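Local coordinates for alpha-fucosidase (Bifidobacterium bifidum, PDB 2EAB), which is the catalytic part of a longer bacterial protein and probably hydrolyses alpha-1,2-linked L-fucose, as a member of glycoside hydrolase family 95, at residues A[703-706]-A[707-711]; A[678-681]-A[682-685]. All coordinates share one frame; numbering follows the deposited sequence.

Interaction 1 (A[703-706]-A[707-711]); sequences AKTS and LRYRC
R708 folds back along its own helix onto K704 and T705, one turn earlier. Its CB and CG lie close to the carbonyl oxygen of K704, with CG 3.3 Å from K704 O. The chain then bends at chi3 (-52°). This bend brings the guanidinium over the backbone of T705, whose CA sits 3.6 Å above one face of the group, offset toward its rim. At the tip the two nitrogens part company. NH1 meets K704 CB at 3.8 Å, while NH2 comes to 3.1 Å from T705 OG1. T705 OG1 is hydrogen-bonded to D701 O, so the hydroxyl is tied to the preceding turn. The chi1 of T705 (-65°) sets OG1 beside its own backbone N and sends CG2 the other way, alongside Y709. There the methyl CG2 packs 3.7 Å from Y709 CE2. With an alanine here, D701 O is likely to lose its hydroxyl partner and the Y709 ring the methyl beside it. Underneath runs the regular i to i+4 ladder of an alpha helix. L707 N bonds to A703 O at 2.8 Å, and Y709 N reaches T705 O in a nearly straight bond (170°). The helix, 697-711, belongs to the family 95 catalytic domain. S706 OG takes a hydrogen bond from I650 N. L707, R708 and C711 rest on W732 of helix 722-734, and Y709 touches L659 in a loop. C711 also pairs by backbone with Q718, just beyond the end of the helix.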
ATOM      1  N   ALA A 703      11.891  -0.226  22.764  1.00  8.25           N
ATOM      2  CA  ALA A 703      11.712  -0.365  21.323  1.00  8.23           C
ATOM      3  C   ALA A 703      12.955   0.092  20.569  1.00  8.18           C
ATOM      4  O   ALA A 703      13.369  -0.550  19.601  1.00  7.93           O
ATOM      5  CB  ALA A 703      10.476   0.389  20.857  1.00  8.69           C
ATOM      6  N   LYS A 704      13.557   1.188  21.025  1.00  8.53           N
ATOM      7  CA  LYS A 704      14.807   1.662  20.437  1.00  8.99           C
ATOM      8  C   LYS A 704      15.921   0.616  20.590  1.00  8.75           C
ATOM      9  O   LYS A 704      16.693   0.392  19.659  1.00  9.28           O
ATOM     10  CB  LYS A 704      15.225   2.999  21.055  1.00  9.20           C
ATOM     11  CG  LYS A 704      14.374   4.202  20.646  1.00 11.43           C
ATOM     12  CD  LYS A 704      14.864   5.437  21.402  1.00 14.59           C
ATOM     13  CE  LYS A 704      14.017   6.673  21.170  1.00 15.98           C
ATOM     14  NZ  LYS A 704      14.521   7.813  21.992  1.00 18.17           N
ATOM     15  N   THR A 705      15.982  -0.026  21.753  1.00  8.58           N
ATOM     16  CA  THR A 705      16.947  -1.103  21.990  1.00  9.02           C
ATOM     17  C   THR A 705      16.704  -2.265  21.024  1.00  8.63           C
ATOM     18  O   THR A 705      17.638  -2.759  20.391  1.00  8.80           O
ATOM     19  CB  THR A 705      16.893  -1.565  23.450  1.00  9.14           C
ATOM     20  OG1 THR A 705      17.332  -0.485  24.281  1.00 10.59           O
ATOM     21  CG2 THR A 705      17.793  -2.774  23.694  1.00 10.12           C
ATOM     22  N   SER A 706      15.442  -2.671  20.891  1.00  8.23           N
ATOM     23  CA  SER A 706      15.072  -3.717  19.937  1.00  7.84           C
ATOM     24  C   SER A 706      15.470  -3.358  18.509  1.00  7.88           C
ATOM     25  O   SER A 706      16.024  -4.194  17.787  1.00  7.97           O
ATOM     26  CB  SER A 706      13.572  -3.998  20.003  1.00  7.99           C
ATOM     27  OG  SER A 706      13.239  -4.670  21.201  1.00  8.31           O
ATOM     28  N   LEU A 707      15.174  -2.124  18.100  1.00  7.81           N
ATOM     29  CA  LEU A 707      15.533  -1.642  16.771  1.00  8.18           C
ATOM     30  C   LEU A 707      17.038  -1.648  16.536  1.00  8.52           C
ATOM     31  O   LEU A 707      17.492  -2.026  15.459  1.00  8.56           O
ATOM     32  CB  LEU A 707      14.992  -0.231  16.540  1.00  8.28           C
ATOM     33  CG  LEU A 707      13.493  -0.081  16.283  1.00  7.80           C
ATOM     34  CD1 LEU A 707      13.111   1.378  16.364  1.00  8.29           C
ATOM     35  CD2 LEU A 707      13.094  -0.661  14.933  1.00  8.12           C
ATOM     36  N   ARG A 708      17.808  -1.223  17.538  1.00  8.67           N
ATOM     37  CA  ARG A 708      19.263  -1.173  17.397  1.00  9.74           C
ATOM     38  C   ARG A 708      19.842  -2.561  17.136  1.00  9.44           C
ATOM     39  O   ARG A 708      20.667  -2.726  16.234  1.00  9.64           O
ATOM     40  CB  ARG A 708      19.934  -0.517  18.608  1.00  9.93           C
ATOM     41  CG  ARG A 708      19.752   0.998  18.673  1.00 10.82           C
ATOM     42  CD  ARG A 708      20.713   1.655  19.664  1.00 12.17           C
ATOM     43  NE  ARG A 708      20.675   1.033  20.986  1.00 16.24           N
ATOM     44  CZ  ARG A 708      19.836   1.365  21.964  1.00 17.08           C
ATOM     45  NH1 ARG A 708      18.940   2.329  21.789  1.00 17.78           N
ATOM     46  NH2 ARG A 708      19.896   0.728  23.128  1.00 17.40           N
ATOM     47  N   TYR A 709      19.406  -3.554  17.908  1.00  9.66           N
ATOM     48  CA  TYR A 709      19.862  -4.921  17.681  1.00  9.87           C
ATOM     49  C   TYR A 709      19.494  -5.422  16.286  1.00  9.80           C
ATOM     50  O   TYR A 709      20.296  -6.084  15.628  1.00  9.91           O
ATOM     51  CB  TYR A 709      19.306  -5.873  18.735  1.00 10.39           C
ATOM     52  CG  TYR A 709      20.037  -5.860  20.058  1.00 11.14           C
ATOM     53  CD1 TYR A 709      21.335  -6.365  20.169  1.00 12.69           C
ATOM     54  CD2 TYR A 709      19.417  -5.377  21.208  1.00 11.40           C
ATOM     55  CE1 TYR A 709      22.006  -6.367  21.394  1.00 12.96           C
ATOM     56  CE2 TYR A 709      20.075  -5.377  22.435  1.00 12.38           C
ATOM     57  CZ  TYR A 709      21.369  -5.873  22.523  1.00 12.55           C
ATOM     58  OH  TYR A 709      22.026  -5.876  23.734  1.00 13.54           O
ATOM     59  N   ARG A 710      18.283  -5.107  15.829  1.00  9.55           N
ATOM     60  CA  ARG A 710      17.839  -5.582  14.519  1.00  9.80           C
ATOM     61  C   ARG A 710      18.505  -4.877  13.338  1.00  9.89           C
ATOM     62  O   ARG A 710      18.713  -5.493  12.292  1.00 10.90           O
ATOM     63  CB  ARG A 710      16.323  -5.471  14.384  1.00  9.65           C
ATOM     64  CG  ARG A 710      15.686  -6.651  13.657  1.00 12.91           C
ATOM     65  CD  ARG A 710      15.655  -7.901  14.532  1.00  9.39           C
ATOM     66  NE  ARG A 710      14.370  -8.594  14.440  1.00  8.50           N
ATOM     67  CZ  ARG A 710      13.778  -9.227  15.448  1.00  8.00           C
ATOM     68  NH1 ARG A 710      14.348  -9.280  16.649  1.00  8.57           N
ATOM     69  NH2 ARG A 710      12.596  -9.804  15.251  1.00  8.01           N
ATOM     70  N   CYS A 711      18.853  -3.601  13.509  1.00  9.82           N
ATOM     71  CA  CYS A 711      19.200  -2.732  12.378  1.00 10.22           C
ATOM     72  C   CYS A 711      20.687  -2.434  12.212  1.00 10.61           C
ATOM     73  O   CYS A 711      21.095  -1.880  11.190  1.00 10.83           O
ATOM     74  CB  CYS A 711      18.425  -1.415  12.472  1.00 10.11           C
ATOM     75  SG  CYS A 711      16.647  -1.602  12.270  1.00 10.34           S
TER

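Interaction 2 (A[678-681]-A[682-685]); sequences RHMS and HLLG. With EDO (1,2-ethanediol), chain D.
S681 N lies at the edge of the H682 ring, near its plane and 3.8 Å from H682 ND1. Over the centre of one face of the ring sits L683 CG, a neighbour in the same segment, 4.0 Å above the plane. The first torsion of H682 (chi1 62°) puts CG between the backbone N and the carbonyl carbon, which turns the ring back over its own chain. The other imidazole, H679, meets an ethanediol molecule at its edge, with CD2 3.2 Å from EDO O1. Its ring also meets the rings of W723 and H677. The backbone of 680-683 makes a type I beta turn. L683 N closes it on M680 O at 3.1 Å with an angle of 161°, although the donor stands 50° out of the carbonyl plane. Across the turn the side chains of M680 and L683 cross obliquely, CB of M680 lying 4.1 Å from CD1 of L683. Further on, L684 CG packs 3.5 Å from S681 O. A water donates to S681 O at 2.7 Å and accepts a weak bond from L684 N, which bridges the next step of the chain. S681 OG accepts a hydrogen bond from EDO O1 at 2.8 Å and is also bonded to P566 O. The diol, probably from the crystallisation liquor, is held by N422 O as well. The turn thus relies on one direct backbone bond, a water bridge and apolar cover. H682 ND1 is buried and has no partner in the model. R710 and E652, themselves a salt-bridged pair, both lie against the H682 side chain.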
ATOM      1  N   ARG A 678      15.431 -10.198   9.721  1.00  9.45           N
ATOM      2  CA  ARG A 678      14.866  -9.210   8.803  1.00  9.43           C
ATOM      3  C   ARG A 678      13.496  -8.678   9.235  1.00  9.10           C
ATOM      4  O   ARG A 678      13.221  -7.480   9.113  1.00  9.60           O
ATOM      5  CB  ARG A 678      14.794  -9.776   7.384  1.00  9.36           C
ATOM      6  CG  ARG A 678      14.432  -8.748   6.335  1.00 10.20           C
ATOM      7  CD  ARG A 678      14.700  -9.287   4.955  1.00 11.46           C
ATOM      8  NE  ARG A 678      14.468  -8.283   3.925  1.00 10.77           N
ATOM      9  CZ  ARG A 678      13.633  -8.438   2.903  1.00 10.47           C
ATOM     10  NH1 ARG A 678      12.947  -9.568   2.754  1.00 10.07           N
ATOM     11  NH2 ARG A 678      13.501  -7.465   2.014  1.00 10.56           N
ATOM     12  N   HIS A 679      12.638  -9.565   9.729  1.00  8.57           N
ATOM     13  CA  HIS A 679      11.345  -9.160  10.262  1.00  8.31           C
ATOM     14  C   HIS A 679      11.504  -8.565  11.657  1.00  7.71           C
ATOM     15  O   HIS A 679      12.425  -8.921  12.388  1.00  8.05           O
ATOM     16  CB  HIS A 679      10.410 -10.361  10.362  1.00  8.49           C
ATOM     17  CG  HIS A 679       9.871 -10.836   9.049  1.00  9.35           C
ATOM     18  ND1 HIS A 679      10.614 -11.581   8.158  1.00 11.43           N
ATOM     19  CD2 HIS A 679       8.644 -10.703   8.498  1.00  9.20           C
ATOM     20  CE1 HIS A 679       9.872 -11.865   7.103  1.00 11.73           C
ATOM     21  NE2 HIS A 679       8.673 -11.344   7.282  1.00 12.36           N
ATOM     22  N   MET A 680      10.580  -7.677  12.013  1.00  7.86           N
ATOM     23  CA  MET A 680      10.473  -7.126  13.363  1.00  7.94           C
ATOM     24  C   MET A 680       8.998  -7.188  13.744  1.00  7.44           C
ATOM     25  O   MET A 680       8.349  -6.161  13.985  1.00  7.76           O
ATOM     26  CB  MET A 680      10.990  -5.684  13.419  1.00  8.14           C
ATOM     27  CG  MET A 680      12.340  -5.473  12.744  1.00  8.85           C
ATOM     28  SD  MET A 680      13.044  -3.836  13.001  1.00  9.17           S
ATOM     29  CE  MET A 680      11.734  -2.793  12.348  1.00 10.55           C
ATOM     30  N   SER A 681       8.465  -8.402  13.782  1.00  7.36           N
ATOM     31  CA  SER A 681       7.024  -8.599  13.919  1.00  7.17           C
ATOM     32  C   SER A 681       6.474  -8.137  15.261  1.00  6.99           C
ATOM     33  O   SER A 681       5.295  -7.829  15.381  1.00  7.15           O
ATOM     34  CB  SER A 681       6.663 -10.063  13.673  1.00  7.25           C
ATOM     35  OG  SER A 681       7.019 -10.453  12.358  1.00  7.12           O
ATOM     36  N   HIS A 682       7.344  -8.083  16.260  1.00  6.50           N
ATOM     37  CA  HIS A 682       6.953  -7.665  17.600  1.00  6.35           C
ATOM     38  C   HIS A 682       6.963  -6.148  17.813  1.00  6.27           C
ATOM     39  O   HIS A 682       6.669  -5.675  18.919  1.00  6.73           O
ATOM     40  CB  HIS A 682       7.855  -8.343  18.631  1.00  6.64           C
ATOM     41  CG  HIS A 682       9.302  -7.984  18.502  1.00  7.25           C
ATOM     42  ND1 HIS A 682       9.972  -8.010  17.297  1.00  8.03           N
ATOM     43  CD2 HIS A 682      10.210  -7.614  19.434  1.00  7.71           C
ATOM     44  CE1 HIS A 682      11.229  -7.657  17.495  1.00  8.25           C
ATOM     45  NE2 HIS A 682      11.400  -7.412  18.783  1.00  8.26           N
ATOM     46  N   LEU A 683       7.279  -5.385  16.769  1.00  6.35           N
ATOM     47  CA  LEU A 683       7.332  -3.930  16.894  1.00  6.45           C
ATOM     48  C   LEU A 683       6.184  -3.201  16.198  1.00  6.44           C
ATOM     49  O   LEU A 683       6.221  -1.983  16.055  1.00  6.50           O
ATOM     50  CB  LEU A 683       8.691  -3.389  16.437  1.00  6.90           C
ATOM     51  CG  LEU A 683       9.901  -3.874  17.244  1.00  7.26           C
ATOM     52  CD1 LEU A 683      11.165  -3.239  16.709  1.00  8.12           C
ATOM     53  CD2 LEU A 683       9.753  -3.603  18.744  1.00  9.26           C
ATOM     54  N   LEU A 684       5.140  -3.929  15.808  1.00  6.16           N
ATOM     55  CA  LEU A 684       3.990  -3.304  15.158  1.00  6.64           C
ATOM     56  C   LEU A 684       3.237  -2.336  16.067  1.00  6.58           C
ATOM     57  O   LEU A 684       2.513  -1.465  15.579  1.00  6.39           O
ATOM     58  CB  LEU A 684       3.050  -4.363  14.577  1.00  6.48           C
ATOM     59  CG  LEU A 684       3.695  -5.315  13.568  1.00  6.37           C
ATOM     60  CD1 LEU A 684       2.637  -6.242  12.984  1.00  7.05           C
ATOM     61  CD2 LEU A 684       4.440  -4.570  12.455  1.00  6.73           C
ATOM     62  N   GLY A 685       3.418  -2.483  17.376  1.00  6.48           N
ATOM     63  CA  GLY A 685       2.858  -1.541  18.345  1.00  6.61           C
ATOM     64  C   GLY A 685       3.535  -0.178  18.344  1.00  6.58           C
ATOM     65  O   GLY A 685       2.946   0.813  18.793  1.00  7.01           O
TER
HETATM   66  C1  EDO D4804       5.003  -8.661  10.093  1.00 29.74           C
HETATM   67  O1  EDO D4804       6.498  -8.891  10.128  1.00 30.59           O
HETATM   68  C2  EDO D4804       4.379 -10.048   9.663  1.00 30.60           C
HETATM   69  O2  EDO D4804       4.740 -10.308   8.229  1.00 27.98           O
HETATM   70  O   HOH W   1       3.862  -6.321  17.104  1.00 31.42           O

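How the interactions relate
The touching residues of interaction 2 are all buried, while interaction 1 is buried along one flank and open along the other. Both lie in the family 95 catalytic domain and meet directly, their centres about 10 Å apart. The loop at 678-685 packs on the inner flank of helix 697-711. L707 CD2 touches M680 CE at 3.6 Å, and R710 NH2 packs against H682 CE1 at 3.4 Å. R710 adds the polar link: NE probably bonds to H679 O. Interaction 1 is regular helix bonding, with K704, T705, R708 and Y709 on the more exposed side and S706 and R710 buried. Interaction 2 is a type I turn in a loop, completed by water and apolar chains. Helix 722-734 borders both.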